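Local coordinates for protein arylesterase (Agrobacterium tumefaciens, PDB 3DCI) that probably hydrolyses ester bonds as an arylesterase of the SGNH (GDSL-like) hydrolase family, and binds zinc, at residues 111-116 against 123-128; 139-142 against 146-149; 43-48 against 210-215. All blocks are in the same frame, centred on the assembly; numbering follows the deposited sequence.

Contact 1: residues 111-116 against 123-128; sequences TNDIKP and EAAVSG. With ACY (acetic acid), chain M.
Asp113 and Ala125 carry the apolar part of this buried contact: the CB methylene of Asp113 rests on the methyl of Ala125, CB to CB 3.8 Å. Here the loop after strand 104-108 meets the first turns of helix 122-138. The Ala125 methyl also packs on Leu178 and Tyr182 of helix 178-189.

The polar groups pair with other parts of the chain. With chi1 at -56°, CG of Asp113 stands beside the backbone N, anti to the carbonyl carbon, which places the carboxylate beside the helix, OD2 4.1 Å from Ala125 CA. Asp113 OD2 is hydrogen-bonded to Thr75 OG1. Ala124 O accepts the helical bond from Gly128 N at 3.0 Å and another from Tyr77 OH.

Within the loop, Asn112 to Lys115 form a type I beta turn, closed by Lys115 N to Asn112 O at 3.1 Å. Asn112 ND2 donates to Arg73 O and, at 3.0 Å and almost straight (178°), to O of an acetic acid molecule, probably from the crystallisation liquor. Asn112 OD1 is held by Arg170. The acid is also hydrogen-bonded to Ser32 N, Gly72 N and His209 NE2. Gly-Thr-Asn-Asp here matches the Gly-x-Asn-Asp block of SGNH hydrolases, so the chemistry is consistent with Asn112 lining the oxyanion hole, on a turn packed against the helix through Asp113.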
ATOM      1  N   THR A 111     -21.999   9.018   2.059  1.00 27.88           N
ATOM      2  CA  THR A 111     -22.668   8.772   0.779  1.00 27.76           C
ATOM      3  C   THR A 111     -21.964   7.722  -0.085  1.00 27.21           C
ATOM      4  O   THR A 111     -22.612   6.953  -0.769  1.00 27.72           O
ATOM      5  CB  THR A 111     -22.809  10.110   0.003  1.00 28.30           C
ATOM      6  OG1 THR A 111     -23.538  11.052   0.822  1.00 28.57           O
ATOM      7  CG2 THR A 111     -23.520   9.909  -1.335  1.00 27.65           C
ATOM      8  N   ASN A 112     -20.640   7.711  -0.073  1.00 27.07           N
ATOM      9  CA  ASN A 112     -19.869   6.709  -0.817  1.00 27.15           C
ATOM     10  C   ASN A 112     -19.652   5.410  -0.060  1.00 26.92           C
ATOM     11  O   ASN A 112     -19.467   4.377  -0.678  1.00 26.26           O
ATOM     12  CB  ASN A 112     -18.547   7.295  -1.263  1.00 26.82           C
ATOM     13  CG  ASN A 112     -18.750   8.432  -2.205  1.00 26.29           C
ATOM     14  OD1 ASN A 112     -19.572   8.349  -3.114  1.00 25.79           O
ATOM     15  ND2 ASN A 112     -18.068   9.516  -1.966  1.00 24.45           N
ATOM     16  N   ASP A 113     -19.715   5.475   1.265  1.00 26.82           N
ATOM     17  CA  ASP A 113     -19.563   4.288   2.118  1.00 27.69           C
ATOM     18  C   ASP A 113     -20.737   3.345   1.990  1.00 26.69           C
ATOM     19  O   ASP A 113     -20.619   2.161   2.318  1.00 26.39           O
ATOM     20  CB  ASP A 113     -19.418   4.689   3.590  1.00 28.43           C
ATOM     21  CG  ASP A 113     -18.250   5.656   3.822  1.00 32.32           C
ATOM     22  OD1 ASP A 113     -18.295   6.802   3.318  1.00 36.02           O
ATOM     23  OD2 ASP A 113     -17.327   5.294   4.558  1.00 38.94           O
ATOM     24  N   ILE A 114     -21.868   3.872   1.515  1.00 26.47           N
ATOM     25  CA  ILE A 114     -23.059   3.052   1.287  1.00 26.25           C
ATOM     26  C   ILE A 114     -23.154   2.552  -0.167  1.00 26.37           C
ATOM     27  O   ILE A 114     -24.137   1.909  -0.526  1.00 27.38           O
ATOM     28  CB  ILE A 114     -24.370   3.770   1.756  1.00 26.24           C
ATOM     29  CG1 ILE A 114     -24.648   5.043   0.929  1.00 26.51           C
ATOM     30  CG2 ILE A 114     -24.282   4.120   3.256  1.00 26.06           C
ATOM     31  CD1 ILE A 114     -26.052   5.633   1.129  1.00 25.32           C
ATOM     32  N   LYS A 115     -22.147   2.831  -0.996  1.00 26.86           N
ATOM     33  CA  LYS A 115     -22.037   2.173  -2.296  1.00 27.04           C
ATOM     34  C   LYS A 115     -21.931   0.654  -2.055  1.00 26.51           C
ATOM     35  O   LYS A 115     -21.376   0.221  -1.044  1.00 26.08           O
ATOM     36  CB  LYS A 115     -20.801   2.622  -3.087  1.00 27.64           C
ATOM     37  CG  LYS A 115     -20.768   4.052  -3.654  1.00 28.83           C
ATOM     38  CD  LYS A 115     -19.427   4.293  -4.399  1.00 29.85           C
ATOM     39  CE  LYS A 115     -19.345   5.683  -5.037  1.00 31.80           C
ATOM     40  NZ  LYS A 115     -18.005   6.070  -5.653  1.00 32.46           N
ATOM     41  N   PRO A 116     -22.433  -0.160  -2.998  1.00 26.13           N
ATOM     42  CA  PRO A 116     -22.298  -1.609  -2.855  1.00 26.63           C
ATOM     43  C   PRO A 116     -20.878  -2.098  -2.599  1.00 26.02           C
ATOM     44  O   PRO A 116     -20.695  -3.028  -1.824  1.00 25.58           O
ATOM     45  CB  PRO A 116     -22.780  -2.154  -4.217  1.00 26.06           C
ATOM     46  CG  PRO A 116     -23.745  -1.114  -4.714  1.00 27.79           C
ATOM     47  CD  PRO A 116     -23.162   0.214  -4.222  1.00 26.04           C
ATOM     48  N   GLU A 123     -23.641   0.727   8.454  1.00 29.21           N
ATOM     49  CA  GLU A 123     -22.683   0.235   9.474  1.00 29.65           C
ATOM     50  C   GLU A 123     -21.273   0.673   9.134  1.00 28.98           C
ATOM     51  O   GLU A 123     -20.535   1.148   9.999  1.00 28.93           O
ATOM     52  CB  GLU A 123     -22.671  -1.307   9.616  1.00 30.08           C
ATOM     53  CG  GLU A 123     -23.761  -1.939  10.486  1.00 32.54           C
ATOM     54  CD  GLU A 123     -25.080  -2.184   9.732  1.00 35.42           C
ATOM     55  OE1 GLU A 123     -25.195  -1.726   8.567  1.00 36.12           O
ATOM     56  OE2 GLU A 123     -25.998  -2.824  10.312  1.00 33.79           O
ATOM     57  N   ALA A 124     -20.889   0.475   7.875  1.00 28.14           N
ATOM     58  CA  ALA A 124     -19.552   0.843   7.437  1.00 27.23           C
ATOM     59  C   ALA A 124     -19.294   2.359   7.557  1.00 26.34           C
ATOM     60  O   ALA A 124     -18.166   2.788   7.863  1.00 26.23           O
ATOM     61  CB  ALA A 124     -19.295   0.339   5.970  1.00 26.85           C
ATOM     62  N   ALA A 125     -20.321   3.166   7.311  1.00 25.58           N
ATOM     63  CA  ALA A 125     -20.180   4.607   7.425  1.00 25.39           C
ATOM     64  C   ALA A 125     -19.988   5.038   8.874  1.00 25.12           C
ATOM     65  O   ALA A 125     -19.102   5.849   9.144  1.00 23.28           O
ATOM     66  CB  ALA A 125     -21.346   5.350   6.797  1.00 24.68           C
ATOM     67  N   VAL A 126     -20.799   4.521   9.795  1.00 25.32           N
ATOM     68  CA  VAL A 126     -20.625   4.888  11.214  1.00 26.13           C
ATOM     69  C   VAL A 126     -19.253   4.400  11.793  1.00 26.34           C
ATOM     70  O   VAL A 126     -18.590   5.143  12.508  1.00 26.10           O
ATOM     71  CB  VAL A 126     -21.827   4.459  12.116  1.00 26.31           C
ATOM     72  CG1 VAL A 126     -21.891   2.986  12.298  1.00 28.15           C
ATOM     73  CG2 VAL A 126     -21.738   5.164  13.498  1.00 26.81           C
ATOM     74  N   SER A 127     -18.847   3.171  11.469  1.00 26.25           N
ATOM     75  CA  SER A 127     -17.528   2.648  11.862  1.00 26.48           C
ATOM     76  C   SER A 127     -16.404   3.531  11.360  1.00 25.66           C
ATOM     77  O   SER A 127     -15.447   3.792  12.080  1.00 25.28           O
ATOM     78  CB  SER A 127     -17.302   1.240  11.312  1.00 26.26           C
ATOM     79  OG  SER A 127     -18.202   0.360  11.932  1.00 32.00           O
ATOM     80  N   GLY A 128     -16.511   3.970  10.109  1.00 25.48           N
ATOM     81  CA  GLY A 128     -15.500   4.805   9.510  1.00 24.61           C
ATOM     82  C   GLY A 128     -15.483   6.178  10.155  1.00 25.33           C
ATOM     83  O   GLY A 128     -14.421   6.730  10.427  1.00 23.89           O
TER
HETATM   84  C   ACY M 220     -19.591  11.727  -4.160  1.00 31.61           C
HETATM   85  O   ACY M 220     -18.448  11.941  -3.756  1.00 29.96           O
HETATM   86  OXT ACY M 220     -19.823  11.493  -5.362  1.00 33.12           O
HETATM   87  CH3 ACY M 220     -20.764  11.730  -3.196  1.00 32.23           C

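Contact 2: residues 139-142 against 146-149; sequences FIYK and AVPK
Tyr141 reaches across to Ala146, Val147 and Pro148 in the connection of a beta-alpha-beta unit, where the chain leaves helix 122-138 and turns into strand 149-154, the parallel neighbour of strand 104-108. Neither segment has regular structure at the contact, and no hydrogen bond joins them; shape does the work.

The bump is the phenol ring, and the hollow is the bend of backbone from Ala146 to Pro148. CG of Tyr141 lies anti to the carbonyl carbon (chi1 -64°), which swings the ring out over this bend. Ala146 O sits over one face, nearer the rim than the centre, with Tyr141 CG 3.6 Å away. The opposite face is covered, again toward the rim, by CB of Phe139, two residues back in the same segment, so the ring is sandwiched near its rim between a carbonyl oxygen and a methylene. At the root of the side chain, Tyr141 CB and the methyl of Ala146 meet loosely, CB to CB 4.5 Å. One flank is met by Val147, whose CG2 is 4.3 Å from Tyr141 CD2.

Pro148 closes the hollow from the far end. Its side chain and that of Tyr141 come from opposite directions, and Pro148 CD lies obliquely against the phenol end, 3.3 Å from Tyr141 CZ. Pro148 also packs on Val105 of strand 104-108, while Leu96 and Met100 also touch Tyr141, tying the connection to helix 88-99 and the loop after it. Tyr141 OH lies 3.2 Å from Pro148 CD and hydrogen-bonds to Val136 O in the last turn of helix 122-138.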
ATOM      1  N   PHE A 139      -4.399  12.830  16.898  1.00 25.03           N
ATOM      2  CA  PHE A 139      -3.316  13.247  15.980  1.00 25.36           C
ATOM      3  C   PHE A 139      -2.171  13.969  16.698  1.00 25.43           C
ATOM      4  O   PHE A 139      -2.398  14.618  17.692  1.00 25.89           O
ATOM      5  CB  PHE A 139      -3.889  14.150  14.904  1.00 25.30           C
ATOM      6  CG  PHE A 139      -3.011  14.323  13.680  1.00 25.01           C
ATOM      7  CD1 PHE A 139      -2.975  13.348  12.705  1.00 25.06           C
ATOM      8  CD2 PHE A 139      -2.272  15.473  13.500  1.00 25.82           C
ATOM      9  CE1 PHE A 139      -2.219  13.500  11.572  1.00 27.89           C
ATOM     10  CE2 PHE A 139      -1.507  15.656  12.357  1.00 27.36           C
ATOM     11  CZ  PHE A 139      -1.476  14.656  11.380  1.00 26.12           C
ATOM     12  N   ILE A 140      -0.952  13.865  16.190  1.00 26.35           N
ATOM     13  CA  ILE A 140       0.202  14.596  16.787  1.00 26.80           C
ATOM     14  C   ILE A 140       0.212  15.990  16.182  1.00 26.48           C
ATOM     15  O   ILE A 140       0.736  16.197  15.086  1.00 27.50           O
ATOM     16  CB  ILE A 140       1.574  13.901  16.525  1.00 26.99           C
ATOM     17  CG1 ILE A 140       1.535  12.441  17.002  1.00 28.52           C
ATOM     18  CG2 ILE A 140       2.728  14.663  17.249  1.00 27.36           C
ATOM     19  CD1 ILE A 140       1.339  12.272  18.526  1.00 25.18           C
ATOM     20  N   TYR A 141      -0.422  16.920  16.878  1.00 26.54           N
ATOM     21  CA  TYR A 141      -0.523  18.303  16.435  1.00 26.66           C
ATOM     22  C   TYR A 141       0.706  19.120  16.878  1.00 26.98           C
ATOM     23  O   TYR A 141       1.396  18.768  17.851  1.00 26.47           O
ATOM     24  CB  TYR A 141      -1.813  18.944  16.970  1.00 25.80           C
ATOM     25  CG  TYR A 141      -3.113  18.323  16.443  1.00 24.22           C
ATOM     26  CD1 TYR A 141      -3.527  18.527  15.142  1.00 26.40           C
ATOM     27  CD2 TYR A 141      -3.935  17.568  17.270  1.00 25.01           C
ATOM     28  CE1 TYR A 141      -4.718  17.984  14.668  1.00 26.04           C
ATOM     29  CE2 TYR A 141      -5.102  17.002  16.806  1.00 23.13           C
ATOM     30  CZ  TYR A 141      -5.488  17.202  15.506  1.00 24.23           C
ATOM     31  OH  TYR A 141      -6.654  16.642  15.042  1.00 25.23           O
ATOM     32  N   LYS A 142       0.989  20.179  16.125  1.00 27.49           N
ATOM     33  CA  LYS A 142       1.984  21.184  16.501  1.00 28.61           C
ATOM     34  C   LYS A 142       1.224  22.485  16.736  1.00 28.78           C
ATOM     35  O   LYS A 142       0.690  23.074  15.778  1.00 28.45           O
ATOM     36  CB  LYS A 142       3.053  21.377  15.406  1.00 29.10           C
ATOM     37  CG  LYS A 142       3.798  20.119  14.976  1.00 29.89           C
ATOM     38  CD  LYS A 142       4.732  20.469  13.829  1.00 30.14           C
ATOM     39  CE  LYS A 142       5.586  19.291  13.409  1.00 31.44           C
ATOM     40  NZ  LYS A 142       6.739  19.130  14.329  1.00 31.42           N
ATOM     41  N   ALA A 146      -3.158  21.774  20.542  1.00 30.76           N
ATOM     42  CA  ALA A 146      -4.110  22.267  19.529  1.00 30.56           C
ATOM     43  C   ALA A 146      -5.080  21.199  18.997  1.00 29.74           C
ATOM     44  O   ALA A 146      -5.155  20.991  17.783  1.00 30.63           O
ATOM     45  CB  ALA A 146      -3.333  22.897  18.343  1.00 30.36           C
ATOM     46  N   VAL A 147      -5.844  20.552  19.873  1.00 28.17           N
ATOM     47  CA  VAL A 147      -6.764  19.504  19.454  1.00 27.75           C
ATOM     48  C   VAL A 147      -8.060  20.189  18.993  1.00 27.67           C
ATOM     49  O   VAL A 147      -8.661  20.903  19.752  1.00 27.21           O
ATOM     50  CB  VAL A 147      -7.094  18.498  20.579  1.00 27.83           C
ATOM     51  CG1 VAL A 147      -8.067  17.395  20.088  1.00 28.15           C
ATOM     52  CG2 VAL A 147      -5.776  17.837  21.161  1.00 27.37           C
ATOM     53  N   PRO A 148      -8.467  19.986  17.733  1.00 26.65           N
ATOM     54  CA  PRO A 148      -9.688  20.651  17.283  1.00 27.28           C
ATOM     55  C   PRO A 148     -10.965  20.019  17.845  1.00 26.88           C
ATOM     56  O   PRO A 148     -10.969  18.842  18.180  1.00 24.79           O
ATOM     57  CB  PRO A 148      -9.665  20.447  15.752  1.00 27.62           C
ATOM     58  CG  PRO A 148      -8.435  19.683  15.434  1.00 27.04           C
ATOM     59  CD  PRO A 148      -7.857  19.164  16.687  1.00 26.87           C
ATOM     60  N   LYS A 149     -12.046  20.802  17.856  1.00 27.01           N
ATOM     61  CA  LYS A 149     -13.380  20.279  18.049  1.00 27.09           C
ATOM     62  C   LYS A 149     -13.807  19.584  16.760  1.00 26.38           C
ATOM     63  O   LYS A 149     -13.162  19.756  15.724  1.00 25.20           O
ATOM     64  CB  LYS A 149     -14.339  21.406  18.412  1.00 27.83           C
ATOM     65  CG  LYS A 149     -14.106  21.924  19.828  1.00 29.75           C
ATOM     66  CD  LYS A 149     -14.723  23.288  20.032  1.00 30.84           C
ATOM     67  CE  LYS A 149     -14.412  23.831  21.431  1.00 33.97           C
ATOM     68  NZ  LYS A 149     -14.865  22.860  22.501  1.00 38.73           N
TER

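Contact 3: residues 43-48 against 210-215; sequences LRHPVE and LDASAT
His45 packs against Leu210 O, Ala212 and Thr215, and nearly all of the close contact is made by its ring. His45 CG lies beside the backbone N, anti to the carbonyl carbon (chi1 -68°), which carries the imidazole to the chain entering helix 212-229. There NE2 donates to Leu210 O at 2.8 Å, with an N-H...O angle of 152°. The acceptor lies almost in the ring plane, at the edge, which fixes the rotation of the ring. Over one face, nearly centred, CA of Ala212 makes a CH-pi contact 3.9 Å from the ring centroid. Thr215 OG1 approaches obliquely, 3.6 Å from His45 CD2, but spends its hydrogen on Asp211 O at 2.7 Å, coming from above the carbonyl plane. That oxygen also accepts the helical bond from Thr215 N and is thus gripped twice.

The other side is looser. Pro46 is exposed and makes no contact with 210-215. The CB of Asp211 points away from 43-48, and OD1 accepts from Ala214 N at 2.9 Å. Ser213 is exposed, its CB directed away from 43-48.

Leu210, whose carbonyl takes the His45 bond, directly follows His209, and Asp211 then caps helix 212-229. Asp206 to His209 match the Asp-x-x-His block that in SGNH hydrolases supplies the acid and base of the catalytic triad, probably here with Ser32.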
ATOM      1  N   LEU A  43     -19.843  18.886 -13.166  1.00 29.38           N
ATOM      2  CA  LEU A  43     -18.917  20.008 -13.034  1.00 29.08           C
ATOM      3  C   LEU A  43     -19.146  20.765 -11.733  1.00 28.58           C
ATOM      4  O   LEU A  43     -20.208  20.657 -11.117  1.00 28.00           O
ATOM      5  CB  LEU A  43     -19.052  20.950 -14.228  1.00 29.29           C
ATOM      6  CG  LEU A  43     -18.727  20.350 -15.593  1.00 29.61           C
ATOM      7  CD1 LEU A  43     -18.654  21.443 -16.657  1.00 30.99           C
ATOM      8  CD2 LEU A  43     -17.438  19.609 -15.531  1.00 31.75           C
ATOM      9  N   ARG A  44     -18.146  21.536 -11.310  1.00 28.10           N
ATOM     10  CA  ARG A  44     -18.208  22.192  -9.999  1.00 27.18           C
ATOM     11  C   ARG A  44     -19.207  23.363  -9.932  1.00 27.37           C
ATOM     12  O   ARG A  44     -19.289  24.183 -10.858  1.00 26.89           O
ATOM     13  CB  ARG A  44     -16.807  22.670  -9.605  1.00 27.46           C
ATOM     14  CG  ARG A  44     -16.599  22.719  -8.142  1.00 25.49           C
ATOM     15  CD  ARG A  44     -15.192  23.079  -7.799  1.00 25.98           C
ATOM     16  NE  ARG A  44     -14.993  22.983  -6.362  1.00 24.13           N
ATOM     17  CZ  ARG A  44     -13.879  23.302  -5.722  1.00 23.29           C
ATOM     18  NH1 ARG A  44     -12.836  23.759  -6.376  1.00 23.79           N
ATOM     19  NH2 ARG A  44     -13.842  23.190  -4.398  1.00 23.97           N
ATOM     20  N   HIS A  45     -19.969  23.447  -8.841  1.00 27.27           N
ATOM     21  CA  HIS A  45     -20.821  24.618  -8.597  1.00 28.01           C
ATOM     22  C   HIS A  45     -19.954  25.843  -8.467  1.00 28.56           C
ATOM     23  O   HIS A  45     -18.842  25.742  -7.953  1.00 28.83           O
ATOM     24  CB  HIS A  45     -21.590  24.514  -7.278  1.00 27.58           C
ATOM     25  CG  HIS A  45     -22.639  23.457  -7.263  1.00 27.38           C
ATOM     26  ND1 HIS A  45     -23.586  23.329  -8.258  1.00 28.78           N
ATOM     27  CD2 HIS A  45     -22.917  22.500  -6.351  1.00 28.30           C
ATOM     28  CE1 HIS A  45     -24.386  22.319  -7.967  1.00 29.80           C
ATOM     29  NE2 HIS A  45     -24.000  21.799  -6.815  1.00 28.03           N
ATOM     30  N   PRO A  46     -20.482  27.009  -8.844  1.00 29.57           N
ATOM     31  CA  PRO A  46     -19.811  28.291  -8.597  1.00 30.03           C
ATOM     32  C   PRO A  46     -19.399  28.424  -7.120  1.00 30.02           C
ATOM     33  O   PRO A  46     -20.132  27.973  -6.230  1.00 29.29           O
ATOM     34  CB  PRO A  46     -20.893  29.325  -8.897  1.00 29.77           C
ATOM     35  CG  PRO A  46     -21.878  28.656  -9.751  1.00 30.70           C
ATOM     36  CD  PRO A  46     -21.797  27.181  -9.488  1.00 30.36           C
ATOM     37  N   VAL A  47     -18.267  29.061  -6.861  1.00 30.83           N
ATOM     38  CA  VAL A  47     -17.724  29.101  -5.494  1.00 31.60           C
ATOM     39  C   VAL A  47     -18.733  29.688  -4.494  1.00 31.85           C
ATOM     40  O   VAL A  47     -18.836  29.211  -3.367  1.00 30.54           O
ATOM     41  CB  VAL A  47     -16.360  29.853  -5.430  1.00 31.73           C
ATOM     42  CG1 VAL A  47     -16.511  31.324  -5.811  1.00 32.83           C
ATOM     43  CG2 VAL A  47     -15.752  29.710  -4.064  1.00 31.63           C
ATOM     44  N   GLU A  48     -19.489  30.686  -4.963  1.00 32.54           N
ATOM     45  CA  GLU A  48     -20.543  31.361  -4.191  0.50 32.92           C
ATOM     46  C   GLU A  48     -21.596  30.419  -3.615  1.00 33.04           C
ATOM     47  O   GLU A  48     -22.306  30.779  -2.675  1.00 33.64           O
ATOM     48  CB  GLU A  48     -21.262  32.411  -5.064  0.50 33.22           C
ATOM     49  CG  GLU A  48     -21.951  31.848  -6.326  0.50 33.39           C
ATOM     50  CD  GLU A  48     -22.914  32.820  -6.980  0.50 34.25           C
ATOM     51  OE1 GLU A  48     -23.216  33.893  -6.387  0.50 36.65           O
ATOM     52  OE2 GLU A  48     -23.382  32.509  -8.108  0.50 36.51           O
ATOM     53  N   LEU A 210     -26.222  17.219  -4.948  1.00 29.86           N
ATOM     54  CA  LEU A 210     -26.978  18.412  -4.549  1.00 29.81           C
ATOM     55  C   LEU A 210     -26.903  19.529  -5.594  1.00 29.44           C
ATOM     56  O   LEU A 210     -25.831  19.817  -6.127  1.00 28.49           O
ATOM     57  CB  LEU A 210     -26.441  18.942  -3.216  1.00 29.35           C
ATOM     58  CG  LEU A 210     -26.449  17.973  -2.047  1.00 30.02           C
ATOM     59  CD1 LEU A 210     -25.604  18.541  -0.897  1.00 31.81           C
ATOM     60  CD2 LEU A 210     -27.888  17.725  -1.634  1.00 30.76           C
ATOM     61  N   ASP A 211     -28.038  20.162  -5.891  1.00 29.88           N
ATOM     62  CA  ASP A 211     -28.008  21.341  -6.738  1.00 30.07           C
ATOM     63  C   ASP A 211     -27.377  22.520  -5.962  1.00 29.95           C
ATOM     64  O   ASP A 211     -27.052  22.384  -4.772  1.00 29.50           O
ATOM     65  CB  ASP A 211     -29.380  21.650  -7.356  1.00 30.97           C
ATOM     66  CG  ASP A 211     -30.445  22.026  -6.351  1.00 32.78           C
ATOM     67  OD1 ASP A 211     -30.144  22.373  -5.194  1.00 33.15           O
ATOM     68  OD2 ASP A 211     -31.622  22.001  -6.768  1.00 38.01           O
ATOM     69  N   ALA A 212     -27.164  23.644  -6.642  1.00 29.52           N
ATOM     70  CA  ALA A 212     -26.461  24.796  -6.045  1.00 30.01           C
ATOM     71  C   ALA A 212     -27.190  25.344  -4.820  1.00 29.65           C
ATOM     72  O   ALA A 212     -26.554  25.686  -3.817  1.00 29.46           O
ATOM     73  CB  ALA A 212     -26.280  25.927  -7.100  1.00 30.08           C
ATOM     74  N   SER A 213     -28.520  25.422  -4.926  1.00 29.25           N
ATOM     75  CA  SER A 213     -29.377  25.929  -3.863  1.00 29.34           C
ATOM     76  C   SER A 213     -29.290  25.129  -2.589  1.00 28.79           C
ATOM     77  O   SER A 213     -29.183  25.692  -1.497  1.00 28.25           O
ATOM     78  CB  SER A 213     -30.838  25.885  -4.306  1.00 29.66           C
ATOM     79  OG  SER A 213     -31.010  26.603  -5.497  1.00 31.60           O
ATOM     80  N   ALA A 214     -29.370  23.809  -2.737  1.00 28.27           N
ATOM     81  CA  ALA A 214     -29.333  22.900  -1.607  1.00 27.93           C
ATOM     82  C   ALA A 214     -27.931  22.916  -0.984  1.00 27.78           C
ATOM     83  O   ALA A 214     -27.776  22.789   0.242  1.00 26.36           O
ATOM     84  CB  ALA A 214     -29.686  21.511  -2.078  1.00 28.75           C
ATOM     85  N   THR A 215     -26.916  23.070  -1.837  1.00 27.21           N
ATOM     86  CA  THR A 215     -25.550  23.145  -1.381  1.00 26.70           C
ATOM     87  C   THR A 215     -25.334  24.399  -0.509  1.00 26.64           C
ATOM     88  O   THR A 215     -24.791  24.315   0.610  1.00 25.91           O
ATOM     89  CB  THR A 215     -24.536  23.037  -2.553  1.00 26.80           C
ATOM     90  OG1 THR A 215     -24.823  21.848  -3.312  1.00 27.20           O
ATOM     91  CG2 THR A 215     -23.091  22.899  -2.003  1.00 27.45           C
TER

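In the fold
Contact 3 joins distant parts of the sequence, and contacts 1 and 2 follow each other within the span between its two segments. Contacts 1 and 2 share helix 122-138: the first packs a loop on its opening turns, the second shapes the connection that leads from its end into strand 149-154 of the parallel sheet. Their centres lie 26 Å apart. Contacts 1 and 3 come closer, about 8 Å between nearest atoms: contact 1 lies at the probable active site through Asn112, contact 3 beside it through Leu210, next to His209. Contact 2 lies across the chain's centre from contact 3, 31 Å between centres, yet both touch the fourth subunit, while contact 1 reaches the second and third.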